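Long-range contact in HTH-type transcriptional activator AmpR (Citrobacter freundii, PDB 3KOT), which regulates expression of the AmpC beta-lactamase gene as a LysR-family transcription factor, through an effector-binding domain that makes up this chain: residues I63-G68 and G180-T185. The protein carries 3 engineered substitutions. Numbering follows the deposited sequence.
Sequences IRYGGG and GSFWIT. Engineered in segment 180-185: Phe182 (natural residue Tyr).
Arg64 and Trp183 form a hydrogen-bonded antiparallel pair between strands 63-66 and 181-185, their N-to-C directions 137° apart, antiparallel with a marked twist; Arg64 N to Trp183 O and Trp183 N to Arg64 O are both 2.9 Å, and Gly66 and Ser181 make a second such pair. The Gly66 O takes two donors: the backbone N of Ser181 in a nearly straight bond, and the Trp183 NE1 at 3.0 Å in a weak, strongly bent one. The indole presents an edge to this carbonyl and a face to the turn that follows: the Gly68 CA sits over the centre of the six-membered ring, 3.5 Å from its centroid, a close CH-pi contact. Further along the same face of the sheet, Arg64 bends at chi3 to bring NH1 within 3.1 Å of the Thr185 OG1, which lies in the guanidinium plane; Trp70 adds a cation-pi contact to Arg64 and an edge-to-face one to Trp183. These two strands are inner members of the mixed sheet of one lobe of the periplasmic-binding-protein-like domain, strand 181-187 running antiparallel to both its neighbours, 61-66 and 73-86. On the other face, Ile63 CG1 meets Ile184 CG1 at 3.8 Å, and Tyr65 turns its edge to the face of the engineered Phe182, T-shaped, with planes at 72°. With CG anti to the backbone N (chi1 170°), the Tyr65 ring reaches past the start of strand 181-185, where Gly180 CA lies over one of its faces. A water accepts from the Tyr65 OH at 2.7 Å and donates to the Gly180 O.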
loop_
_atom_site.group_PDB
_atom_site.type_symbol
_atom_site.label_atom_id
_atom_site.label_comp_id
_atom_site.label_asym_id
_atom_site.label_seq_id
_atom_site.Cartn_x
_atom_site.Cartn_y
_atom_site.Cartn_z
ATOM N N ILE A 63 11.165 7.905 7.025
ATOM C CA ILE A 63 10.218 8.954 6.680
ATOM C C ILE A 63 8.814 8.457 7.019
ATOM O O ILE A 63 8.392 7.405 6.560
ATOM C CB ILE A 63 10.343 9.371 5.200
ATOM C CG1 ILE A 63 11.728 10.001 4.974
ATOM C CG2 ILE A 63 9.239 10.347 4.835
ATOM C CD1 ILE A 63 12.063 10.333 3.518
ATOM N N ARG A 64 8.121 9.203 7.872
ATOM C CA ARG A 64 6.889 8.727 8.479
ATOM C C ARG A 64 5.887 9.859 8.638
ATOM O O ARG A 64 6.211 11.036 8.452
ATOM C CB ARG A 64 7.197 8.127 9.850
ATOM C CG ARG A 64 7.735 9.153 10.836
ATOM C CD ARG A 64 8.647 8.490 11.839
ATOM N NE ARG A 64 7.967 7.356 12.466
ATOM C CZ ARG A 64 8.567 6.452 13.236
ATOM N NH1 ARG A 64 9.862 6.545 13.470
ATOM N NH2 ARG A 64 7.871 5.457 13.773
ATOM N N TYR A 65 4.674 9.485 8.999
ATOM C CA TYR A 65 3.598 10.436 9.243
ATOM C C TYR A 65 3.333 10.462 10.741
ATOM O O TYR A 65 3.253 9.409 11.371
ATOM C CB TYR A 65 2.346 9.982 8.479
ATOM C CG TYR A 65 1.054 10.718 8.789
ATOM C CD1 TYR A 65 0.602 11.742 7.964
ATOM C CD2 TYR A 65 0.263 10.355 9.876
ATOM C CE1 TYR A 65 -0.599 12.414 8.229
ATOM C CE2 TYR A 65 -0.934 11.017 10.150
ATOM C CZ TYR A 65 -1.352 12.051 9.326
ATOM O OH TYR A 65 -2.543 12.705 9.575
ATOM N N GLY A 66 3.197 11.656 11.317
ATOM C CA GLY A 66 2.928 11.751 12.739
ATOM C C GLY A 66 3.156 13.136 13.307
ATOM O O GLY A 66 3.187 14.119 12.566
ATOM N N GLY A 67 3.335 13.210 14.627
ATOM C CA GLY A 67 3.396 14.489 15.313
ATOM C C GLY A 67 4.781 15.010 15.666
ATOM O O GLY A 67 4.900 16.089 16.233
ATOM N N GLY A 68 5.828 14.253 15.350
ATOM C CA GLY A 68 7.185 14.725 15.581
ATOM C C GLY A 68 7.742 14.466 16.977
ATOM O O GLY A 68 8.908 14.755 17.247
ATOM N N GLY A 180 -1.381 15.230 11.650
ATOM C CA GLY A 180 -0.029 14.743 11.481
ATOM C C GLY A 180 0.636 15.389 10.282
ATOM O O GLY A 180 -0.028 15.930 9.401
ATOM N N SER A 181 1.961 15.342 10.258
ATOM C CA SER A 181 2.708 15.882 9.136
ATOM C C SER A 181 3.701 14.824 8.716
ATOM O O SER A 181 3.722 13.742 9.286
ATOM C CB SER A 181 3.425 17.175 9.536
ATOM O OG SER A 181 2.486 18.215 9.753
ATOM N N PHE A 182 4.509 15.121 7.705
ATOM C CA PHE A 182 5.571 14.191 7.347
ATOM C C PHE A 182 6.895 14.606 7.977
ATOM O O PHE A 182 7.276 15.784 7.965
ATOM C CB PHE A 182 5.674 14.017 5.834
ATOM C CG PHE A 182 4.514 13.256 5.253
ATOM C CD1 PHE A 182 4.469 11.881 5.347
ATOM C CD2 PHE A 182 3.451 13.928 4.651
ATOM C CE1 PHE A 182 3.409 11.178 4.837
ATOM C CE2 PHE A 182 2.380 13.231 4.124
ATOM C CZ PHE A 182 2.355 11.846 4.225
ATOM N N TRP A 183 7.566 13.615 8.546
ATOM C CA TRP A 183 8.787 13.797 9.320
ATOM C C TRP A 183 9.837 12.806 8.856
ATOM O O TRP A 183 9.502 11.718 8.364
ATOM C CB TRP A 183 8.514 13.520 10.799
ATOM C CG TRP A 183 7.612 14.490 11.447
ATOM C CD1 TRP A 183 6.250 14.463 11.460
ATOM C CD2 TRP A 183 8.001 15.651 12.199
ATOM N NE1 TRP A 183 5.767 15.534 12.172
ATOM C CE2 TRP A 183 6.821 16.278 12.635
ATOM C CE3 TRP A 183 9.232 16.209 12.553
ATOM C CZ2 TRP A 183 6.831 17.447 13.401
ATOM C CZ3 TRP A 183 9.243 17.384 13.311
ATOM C CH2 TRP A 183 8.051 17.982 13.726
ATOM N N ILE A 184 11.104 13.175 8.995
ATOM C CA ILE A 184 12.196 12.212 8.806
ATOM C C ILE A 184 12.908 12.038 10.146
ATOM O O ILE A 184 13.291 13.022 10.792
ATOM C CB ILE A 184 13.200 12.620 7.700
ATOM C CG1 ILE A 184 14.216 11.492 7.442
ATOM C CG2 ILE A 184 13.933 13.915 8.067
ATOM C CD1 ILE A 184 15.087 11.726 6.192
ATOM N N THR A 185 13.059 10.784 10.566
ATOM C CA THR A 185 13.500 10.492 11.922
ATOM C C THR A 185 14.669 9.518 11.971
ATOM O O THR A 185 14.754 8.575 11.187
ATOM C CB THR A 185 12.333 9.978 12.821
ATOM O OG1 THR A 185 11.966 8.641 12.444
ATOM C CG2 THR A 185 11.130 10.885 12.686
HETATM O O HOH W 1 -2.713 15.269 8.790
#